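Local coordinates for small heat shock protein hsp20 family (Sulfolobus solfataricus, PDB 4RZK) that forms the alpha-crystallin domain of a dimeric small heat shock protein, which probably binds unfolded proteins in the stress response, at residues R7-D12 / A24-V29; E19-A24 / E81-K86; G42-I47 / E59-A64. One frame throughout, in Å; residues are numbered along the deposited sequence.

Contact 1 of 3, residues R7-D12 / A24-V29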
loop_
_atom_site.group_PDB
_atom_site.type_symbol
_atom_site.label_atom_id
_atom_site.label_comp_id
_atom_site.label_asym_id
_atom_site.label_seq_id
_atom_site.Cartn_x
_atom_site.Cartn_y
_atom_site.Cartn_z
ATOM N N ARG A 7 -3.808 -7.485 9.886
ATOM C CA ARG A 7 -4.602 -7.307 8.683
ATOM C C ARG A 7 -4.174 -8.282 7.617
ATOM O O ARG A 7 -3.045 -8.708 7.594
ATOM C CB ARG A 7 -4.432 -5.891 8.144
ATOM C CG ARG A 7 -5.169 -4.822 8.914
ATOM C CD ARG A 7 -4.591 -3.467 8.605
ATOM N NE ARG A 7 -4.752 -3.131 7.202
ATOM C CZ ARG A 7 -4.360 -1.988 6.671
ATOM N NH1 ARG A 7 -3.800 -1.078 7.429
ATOM N NH2 ARG A 7 -4.535 -1.760 5.392
ATOM N N GLU A 8 -5.071 -8.605 6.708
ATOM C CA GLU A 8 -4.715 -9.481 5.626
ATOM C C GLU A 8 -4.505 -8.637 4.399
ATOM O O GLU A 8 -5.398 -7.952 3.954
ATOM C CB GLU A 8 -5.826 -10.479 5.392
ATOM C CG GLU A 8 -5.634 -11.347 4.179
ATOM C CD GLU A 8 -6.619 -12.478 4.152
ATOM O OE1 GLU A 8 -7.484 -12.504 3.270
ATOM O OE2 GLU A 8 -6.533 -13.335 5.032
ATOM N N PRO A 9 -3.301 -8.701 3.863
ATOM C CA PRO A 9 -2.874 -7.856 2.759
ATOM C C PRO A 9 -3.546 -8.204 1.458
ATOM O O PRO A 9 -3.897 -9.345 1.252
ATOM C CB PRO A 9 -1.381 -8.153 2.659
ATOM C CG PRO A 9 -1.186 -9.441 3.358
ATOM C CD PRO A 9 -2.177 -9.428 4.457
ATOM N N LEU A 10 -3.727 -7.225 0.587
ATOM C CA LEU A 10 -4.220 -7.520 -0.731
ATOM C C LEU A 10 -3.122 -8.262 -1.446
ATOM O O LEU A 10 -1.994 -7.817 -1.484
ATOM C CB LEU A 10 -4.521 -6.236 -1.479
ATOM C CG LEU A 10 -5.529 -5.255 -0.898
ATOM C CD1 LEU A 10 -5.720 -4.114 -1.869
ATOM C CD2 LEU A 10 -6.859 -5.920 -0.616
ATOM N N ALA A 11 -3.467 -9.396 -2.029
ATOM C CA ALA A 11 -2.497 -10.231 -2.694
ATOM C C ALA A 11 -3.052 -10.757 -3.994
ATOM O O ALA A 11 -4.200 -11.140 -4.063
ATOM C CB ALA A 11 -2.111 -11.380 -1.792
ATOM N N ASP A 12 -2.231 -10.789 -5.026
ATOM C CA ASP A 12 -2.626 -11.422 -6.258
ATOM C C ASP A 12 -1.567 -12.407 -6.663
ATOM O O ASP A 12 -0.410 -12.063 -6.737
ATOM C CB ASP A 12 -2.802 -10.386 -7.351
ATOM C CG ASP A 12 -3.561 -10.920 -8.526
ATOM O OD1 ASP A 12 -3.380 -10.388 -9.633
ATOM O OD2 ASP A 12 -4.338 -11.871 -8.345
ATOM N N ALA A 24 2.003 -8.694 -3.175
ATOM C CA ALA A 24 1.355 -8.309 -1.939
ATOM C C ALA A 24 1.510 -6.844 -1.610
ATOM O O ALA A 24 2.590 -6.305 -1.700
ATOM C CB ALA A 24 1.887 -9.156 -0.793
ATOM N N GLU A 25 0.434 -6.226 -1.166
ATOM C CA GLU A 25 0.511 -4.863 -0.729
ATOM C C GLU A 25 0.573 -4.837 0.753
ATOM O O GLU A 25 -0.329 -5.272 1.434
ATOM C CB GLU A 25 -0.730 -4.136 -1.114
ATOM C CG GLU A 25 -1.013 -4.152 -2.574
ATOM C CD GLU A 25 -2.020 -3.109 -2.891
ATOM O OE1 GLU A 25 -2.606 -2.552 -1.960
ATOM O OE2 GLU A 25 -2.217 -2.821 -4.076
ATOM N N VAL A 26 1.640 -4.266 1.252
ATOM C CA VAL A 26 1.828 -4.176 2.670
ATOM C C VAL A 26 2.363 -2.800 3.028
ATOM O O VAL A 26 3.459 -2.680 3.535
ATOM C CB VAL A 26 2.868 -5.213 3.076
ATOM C CG1 VAL A 26 3.542 -4.820 4.367
ATOM C CG2 VAL A 26 2.250 -6.585 3.159
ATOM N N PRO A 27 1.596 -1.749 2.787
ATOM C CA PRO A 27 2.168 -0.428 3.028
ATOM C C PRO A 27 2.248 -0.071 4.512
ATOM O O PRO A 27 1.432 -0.526 5.312
ATOM C CB PRO A 27 1.214 0.500 2.287
ATOM C CG PRO A 27 -0.083 -0.215 2.299
ATOM C CD PRO A 27 0.233 -1.671 2.228
ATOM N N GLY A 28 3.246 0.744 4.846
ATOM C CA GLY A 28 3.488 1.173 6.197
ATOM C C GLY A 28 4.781 0.573 6.663
ATOM O O GLY A 28 5.503 1.147 7.467
ATOM N N VAL A 29 5.090 -0.584 6.114
ATOM C CA VAL A 29 6.127 -1.432 6.647
ATOM C C VAL A 29 7.432 -1.283 5.886
ATOM O O VAL A 29 7.425 -1.177 4.673
ATOM C CB VAL A 29 5.644 -2.890 6.626
ATOM C CG1 VAL A 29 6.748 -3.826 6.976
ATOM C CG2 VAL A 29 4.485 -3.055 7.586
HETATM O O HOH W 1 -2.971 -4.629 1.554
#

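Contact 2 of 3, residues E19-A24 / E81-K86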
loop_
_atom_site.group_PDB
_atom_site.type_symbol
_atom_site.label_atom_id
_atom_site.label_comp_id
_atom_site.label_asym_id
_atom_site.label_seq_id
_atom_site.Cartn_x
_atom_site.Cartn_y
_atom_site.Cartn_z
ATOM N N GLU A 19 7.792 -19.827 -13.689
ATOM C CA GLU A 19 7.641 -18.966 -12.528
ATOM C C GLU A 19 6.221 -18.835 -12.013
ATOM O O GLU A 19 5.263 -18.944 -12.764
ATOM C CB GLU A 19 8.201 -17.582 -12.836
ATOM C CG GLU A 19 9.701 -17.554 -13.037
ATOM C CD GLU A 19 10.187 -16.248 -13.625
ATOM O OE1 GLU A 19 9.365 -15.487 -14.160
ATOM O OE2 GLU A 19 11.401 -15.982 -13.550
ATOM N N ILE A 20 6.106 -18.594 -10.716
ATOM C CA ILE A 20 4.885 -18.100 -10.116
ATOM C C ILE A 20 5.227 -16.780 -9.454
ATOM O O ILE A 20 6.174 -16.691 -8.699
ATOM C CB ILE A 20 4.345 -19.037 -9.036
ATOM C CG1 ILE A 20 3.648 -20.234 -9.659
ATOM C CG2 ILE A 20 3.354 -18.299 -8.163
ATOM C CD1 ILE A 20 2.890 -21.063 -8.655
ATOM N N LYS A 21 4.460 -15.748 -9.736
ATOM C CA LYS A 21 4.756 -14.462 -9.167
ATOM C C LYS A 21 3.673 -14.151 -8.184
ATOM O O LYS A 21 2.506 -14.206 -8.520
ATOM C CB LYS A 21 4.850 -13.380 -10.244
ATOM C CG LYS A 21 6.055 -13.518 -11.161
ATOM C CD LYS A 21 6.073 -12.428 -12.218
ATOM C CE LYS A 21 7.289 -12.553 -13.120
ATOM N NZ LYS A 21 7.307 -11.505 -14.177
ATOM N N VAL A 22 4.045 -13.772 -6.970
ATOM C CA VAL A 22 3.060 -13.371 -5.976
ATOM C C VAL A 22 3.229 -11.913 -5.600
ATOM O O VAL A 22 4.314 -11.479 -5.289
ATOM C CB VAL A 22 3.137 -14.234 -4.715
ATOM C CG1 VAL A 22 2.172 -13.715 -3.669
ATOM C CG2 VAL A 22 2.820 -15.673 -5.050
ATOM N N VAL A 23 2.142 -11.163 -5.635
ATOM C CA VAL A 23 2.190 -9.745 -5.344
ATOM C C VAL A 23 1.384 -9.404 -4.106
ATOM O O VAL A 23 0.239 -9.779 -3.999
ATOM C CB VAL A 23 1.635 -8.934 -6.512
ATOM C CG1 VAL A 23 1.415 -7.499 -6.101
ATOM C CG2 VAL A 23 2.572 -9.011 -7.692
ATOM N N ALA A 24 2.003 -8.694 -3.175
ATOM C CA ALA A 24 1.355 -8.309 -1.939
ATOM C C ALA A 24 1.510 -6.844 -1.610
ATOM O O ALA A 24 2.590 -6.305 -1.700
ATOM C CB ALA A 24 1.887 -9.156 -0.793
ATOM N N GLU A 81 6.620 -7.916 -4.333
ATOM C CA GLU A 81 6.544 -8.805 -5.457
ATOM C C GLU A 81 7.592 -9.862 -5.247
ATOM O O GLU A 81 8.754 -9.554 -5.078
ATOM C CB GLU A 81 6.880 -8.031 -6.715
ATOM C CG GLU A 81 6.124 -8.453 -7.951
ATOM C CD GLU A 81 6.456 -7.589 -9.141
ATOM O OE1 GLU A 81 7.541 -7.758 -9.708
ATOM O OE2 GLU A 81 5.634 -6.735 -9.509
ATOM N N ILE A 82 7.188 -11.118 -5.259
ATOM C CA ILE A 82 8.134 -12.194 -5.111
ATOM C C ILE A 82 7.942 -13.209 -6.213
ATOM O O ILE A 82 6.831 -13.511 -6.594
ATOM C CB ILE A 82 7.994 -12.877 -3.755
ATOM C CG1 ILE A 82 7.819 -14.367 -3.945
ATOM C CG2 ILE A 82 6.823 -12.304 -2.987
ATOM C CD1 ILE A 82 8.878 -15.169 -3.236
ATOM N N THR A 83 9.042 -13.729 -6.731
ATOM C CA THR A 83 8.981 -14.663 -7.833
ATOM C C THR A 83 9.424 -16.038 -7.389
ATOM O O THR A 83 10.476 -16.194 -6.792
ATOM C CB THR A 83 9.857 -14.197 -8.998
ATOM O OG1 THR A 83 10.494 -12.965 -8.652
ATOM C CG2 THR A 83 9.011 -13.977 -10.217
ATOM N N LEU A 84 8.610 -17.034 -7.696
ATOM C CA LEU A 84 8.833 -18.381 -7.216
ATOM C C LEU A 84 9.036 -19.330 -8.365
ATOM O O LEU A 84 8.477 -19.142 -9.433
ATOM C CB LEU A 84 7.637 -18.852 -6.410
ATOM C CG LEU A 84 7.174 -17.984 -5.255
ATOM C CD1 LEU A 84 5.808 -18.452 -4.800
ATOM C CD2 LEU A 84 8.164 -18.057 -4.113
ATOM N N LYS A 85 9.837 -20.363 -8.130
ATOM C CA LYS A 85 10.118 -21.366 -9.147
ATOM C C LYS A 85 9.365 -22.653 -8.878
ATOM O O LYS A 85 9.324 -23.134 -7.757
ATOM C CB LYS A 85 11.613 -21.656 -9.220
ATOM N N LYS A 86 8.767 -23.203 -9.923
ATOM C CA LYS A 86 8.026 -24.441 -9.818
ATOM C C LYS A 86 8.994 -25.574 -9.583
ATOM O O LYS A 86 10.149 -25.491 -9.971
ATOM C CB LYS A 86 7.231 -24.701 -11.088
ATOM C CG LYS A 86 5.821 -24.147 -11.076
ATOM C CD LYS A 86 5.268 -24.050 -12.487
ATOM C CE LYS A 86 3.767 -23.814 -12.487
ATOM N NZ LYS A 86 3.031 -24.933 -13.128
#

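Contact 3 of 3, residues G42-I47 / E59-A64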
loop_
_atom_site.group_PDB
_atom_site.type_symbol
_atom_site.label_atom_id
_atom_site.label_comp_id
_atom_site.label_asym_id
_atom_site.label_seq_id
_atom_site.Cartn_x
_atom_site.Cartn_y
_atom_site.Cartn_z
ATOM N N GLY A 42 5.662 -27.637 -1.564
ATOM C CA GLY A 42 5.449 -26.618 -2.568
ATOM C C GLY A 42 4.324 -25.643 -2.346
ATOM O O GLY A 42 4.442 -24.480 -2.644
ATOM N N LYS A 43 3.213 -26.143 -1.842
ATOM C CA LYS A 43 1.912 -25.521 -2.004
ATOM C C LYS A 43 1.648 -24.133 -1.417
ATOM O O LYS A 43 0.916 -23.358 -2.013
ATOM C CB LYS A 43 0.816 -26.499 -1.582
ATOM C CG LYS A 43 0.302 -27.365 -2.718
ATOM C CD LYS A 43 0.908 -28.756 -2.683
ATOM C CE LYS A 43 0.181 -29.657 -1.695
ATOM N NZ LYS A 43 1.056 -30.744 -1.178
ATOM N N LYS A 44 2.179 -23.828 -0.243
ATOM C CA LYS A 44 1.770 -22.611 0.452
ATOM C C LYS A 44 2.862 -21.581 0.741
ATOM O O LYS A 44 3.946 -21.915 1.183
ATOM C CB LYS A 44 1.000 -22.974 1.724
ATOM C CG LYS A 44 1.560 -22.413 3.015
ATOM C CD LYS A 44 0.721 -22.872 4.194
ATOM C CE LYS A 44 -0.702 -23.168 3.762
ATOM N NZ LYS A 44 -1.436 -24.007 4.745
ATOM N N LEU A 45 2.557 -20.318 0.479
ATOM C CA LEU A 45 3.492 -19.232 0.734
ATOM C C LEU A 45 3.013 -18.334 1.856
ATOM O O LEU A 45 1.867 -17.938 1.897
ATOM C CB LEU A 45 3.723 -18.394 -0.513
ATOM C CG LEU A 45 4.626 -17.203 -0.219
ATOM C CD1 LEU A 45 6.069 -17.632 -0.113
ATOM C CD2 LEU A 45 4.475 -16.116 -1.254
ATOM N N VAL A 46 3.914 -18.020 2.765
ATOM C CA VAL A 46 3.562 -17.309 3.986
ATOM C C VAL A 46 4.292 -15.983 4.138
ATOM O O VAL A 46 5.521 -15.938 4.162
ATOM C CB VAL A 46 3.841 -18.185 5.216
ATOM C CG1 VAL A 46 3.819 -17.354 6.491
ATOM C CG2 VAL A 46 2.822 -19.307 5.277
ATOM N N ILE A 47 3.533 -14.899 4.253
ATOM C CA ILE A 47 4.093 -13.553 4.347
ATOM C C ILE A 47 3.769 -12.833 5.652
ATOM O O ILE A 47 2.622 -12.721 6.034
ATOM C CB ILE A 47 3.577 -12.671 3.206
ATOM C CG1 ILE A 47 4.054 -13.183 1.862
ATOM C CG2 ILE A 47 4.033 -11.244 3.393
ATOM C CD1 ILE A 47 3.165 -12.757 0.728
ATOM N N GLU A 59 -1.376 -15.989 4.169
ATOM C CA GLU A 59 -0.913 -17.274 3.702
ATOM C C GLU A 59 -1.623 -17.629 2.419
ATOM O O GLU A 59 -2.821 -17.454 2.296
ATOM C CB GLU A 59 -1.052 -18.341 4.778
ATOM C CG GLU A 59 -2.294 -19.195 4.718
ATOM C CD GLU A 59 -2.392 -20.104 5.919
ATOM O OE1 GLU A 59 -3.393 -20.829 6.041
ATOM O OE2 GLU A 59 -1.463 -20.084 6.744
ATOM N N ILE A 60 -0.857 -18.088 1.444
ATOM C CA ILE A 60 -1.378 -18.349 0.126
ATOM C C ILE A 60 -1.166 -19.780 -0.270
ATOM O O ILE A 60 -0.076 -20.303 -0.133
ATOM C CB ILE A 60 -0.652 -17.518 -0.924
ATOM C CG1 ILE A 60 -1.081 -16.059 -0.848
ATOM C CG2 ILE A 60 -0.922 -18.088 -2.298
ATOM C CD1 ILE A 60 0.025 -15.140 -0.401
ATOM N N ASP A 61 -2.206 -20.404 -0.795
ATOM C CA ASP A 61 -2.076 -21.738 -1.322
ATOM C C ASP A 61 -1.715 -21.581 -2.772
ATOM O O ASP A 61 -2.464 -21.022 -3.545
ATOM C CB ASP A 61 -3.395 -22.485 -1.200
ATOM C CG ASP A 61 -3.923 -22.500 0.211
ATOM O OD1 ASP A 61 -3.434 -23.302 1.024
ATOM O OD2 ASP A 61 -4.831 -21.708 0.513
ATOM N N LEU A 62 -0.550 -22.081 -3.135
ATOM C CA LEU A 62 -0.042 -21.969 -4.484
ATOM C C LEU A 62 -0.643 -22.974 -5.447
ATOM O O LEU A 62 -0.998 -24.071 -5.061
ATOM C CB LEU A 62 1.473 -22.076 -4.464
ATOM C CG LEU A 62 2.145 -21.017 -3.601
ATOM C CD1 LEU A 62 3.564 -21.418 -3.261
ATOM C CD2 LEU A 62 2.122 -19.678 -4.305
ATOM N N PRO A 63 -0.740 -22.589 -6.709
ATOM C CA PRO A 63 -1.240 -23.469 -7.761
ATOM C C PRO A 63 -0.346 -24.680 -7.956
ATOM O O PRO A 63 -0.845 -25.737 -8.290
ATOM C CB PRO A 63 -1.233 -22.583 -9.005
ATOM C CG PRO A 63 -0.700 -21.259 -8.579
ATOM C CD PRO A 63 -0.852 -21.185 -7.099
ATOM N N ALA A 64 0.951 -24.527 -7.737
ATOM C CA ALA A 64 1.873 -25.644 -7.877
ATOM C C ALA A 64 2.948 -25.627 -6.812
ATOM O O ALA A 64 3.283 -24.584 -6.285
ATOM C CB ALA A 64 2.506 -25.631 -9.251
#

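Contact 1 of 3, residues R7-D12 / A24-V29
Leu10 and Glu25 both hold CG beside their own backbone N and anti to the carbonyl carbon (chi1 -59° and -58°), which lets their side chains meet at a slant on one face of the sheet. The touching branch of the leucine is its CD1 methyl, 3.5 Å from Glu25 OE1, so an apolar group flanks the carboxylate without bonding to it. Between the backbones, Glu25 N donates to Leu10 O at 2.9 Å in a nearly straight bond of 166°. Leu10 O also receives a CA-H contact from Ala24 CA, 3.4 Å away. A water links the two backbones, accepting from Leu10 N at 2.9 Å and donating to Glu25 O at 2.7 Å. Pro9 lies against Val26, with CB 4.0 Å from Val26 CG2.

Extended beyond CG, the Glu25 chain delivers its carboxylate to the dimer interface, where OE2 makes salt bridges with Arg7 and Arg54 of the second subunit. Arg7 in turn reaches Glu25 of that subunit. Replacing Glu25 with an alanine is likely to leave those two arginines without this negative partner and Leu10 CD1 without its neighbour. Val26 to Val29 then form a type II turn, with Gly28 at its third position.

The contact joins the hairpin strands 6-16 and 19-25. Strand 55-61 borders it beyond Pro9 and Ala11, through Lys58, while Ala24 and Val26 pack on Ile47 and Ala49 of strand 44-50.

Contact 2 of 3, residues E19-A24 / E81-K86
Residues 19-24 and 81-85 run antiparallel as adjacent strands, their axes 4.5 Å apart at closest and their directions 155° from each other. Ile20 with Leu84 and Val22 with Ile82 are the hydrogen-bonded pairs. Ile20 N donates to Leu84 O at 2.8 Å, and Leu84 N returns a bond to Ile20 O at 2.7 Å. The Val22 and Ile82 amides exchange a like pair, with Val22 N to Ile82 O at 2.8 Å.

The face carrying Ile20, Val22, Ile82 and Leu84 turns into the core of the immunoglobulin-like beta-sandwich that defines the alpha-crystallin domain. With CG anti to its carbonyl carbon (chi1 -54°), Leu84 brings CD1 up to two side chains of the adjacent strand, 4.2 Å from Ile20 CG2 and 4.1 Å from Val22 CG2, crossing both at a slant. Across the sandwich, Leu62 touches Leu84, and Leu45 touches Val22.

On the other face Val23 and Glu81 lie alongside each other, pointing the same way. Val23 CG2 meets the aliphatic part of the glutamate at CG, 3.6 Å away. Lys21 and Thr83 also lie side by side, though the closeness of their carbons is doubtful. The threonine hydroxyl OG1 looks to the next strand, where it is hydrogen-bonded to Lys72 O.

Contact 3 of 3, residues G42-I47 / E59-A64
Strands 44-47 and 59-61 pair antiparallel at 165°, their axes 4.5 Å apart at closest, with Leu45 and Ile60 as the hydrogen-bonded pair and Lys44-Asp61 and Val46-Glu59 as non-hydrogen-bonded pairs. They are the two arms of a beta hairpin, strands 44-50 and 55-61, within one layer of the alpha-crystallin beta-sandwich. Leu45 N donates to Ile60 O at 2.7 Å and Ile60 N to Leu45 O at 2.8 Å, each donor lying in the plane of the carbonyl it approaches. Beyond the strand ends the chains stay close, with Leu62 set against Lys43, although the exact spacing of that backbone pair is doubtful.

The face with Leu45, Ile60 and Leu62 is apolar and lies inside the sandwich, where Leu62 also reaches Val22 of strand 19-25. Leu62 CD1 lies 4.1 Å from Leu45 CB. Farther along, the Ile47 and Ile60 side chains cross, touching through their CD1 methyls at 4.1 Å.

The opposite face is mixed, with charged groups at the Lys44 end. The Lys44 chain is bent at chi3 (-26°), and its ammonium group lies near two carboxylates. Glu59 forms a long salt bridge with it, NZ to OE1 4.0 Å; Asp61 runs alongside the lysine, its carboxylate near enough only for a longer-range attraction. The stronger partner of NZ is elsewhere, in a hydrogen bond to Asn40 OD1, so the acids probably share in balancing its charge rather than fixing its position. Next along this face, Val46 and Glu59 lie side by side, with Val46 CG2 4.0 Å from Glu59 CB.

In the fold
From the N terminus, contact 1 comes first, closing the hairpin between strands 6-16 and 19-25. Contact 2 starts on the second of these strands and is completed only by strand 79-85, so its wide loop encloses most of the chain and crosses that of contact 1; the two share Ala24. Contact 3 opens after contact 1 has closed and is nested within the loop of contact 2, shutting the hairpin 44-50/55-61. Contacts 2 and 3 meet across the core, Leu84 CD1 lying 3.9 Å from Leu62 CD2, and contact 1 touches contact 3 through Ala24 and Ile47. Contacts 2 and 3 thus belong to opposite layers of the sandwich, while contact 1 adjoins the second subunit.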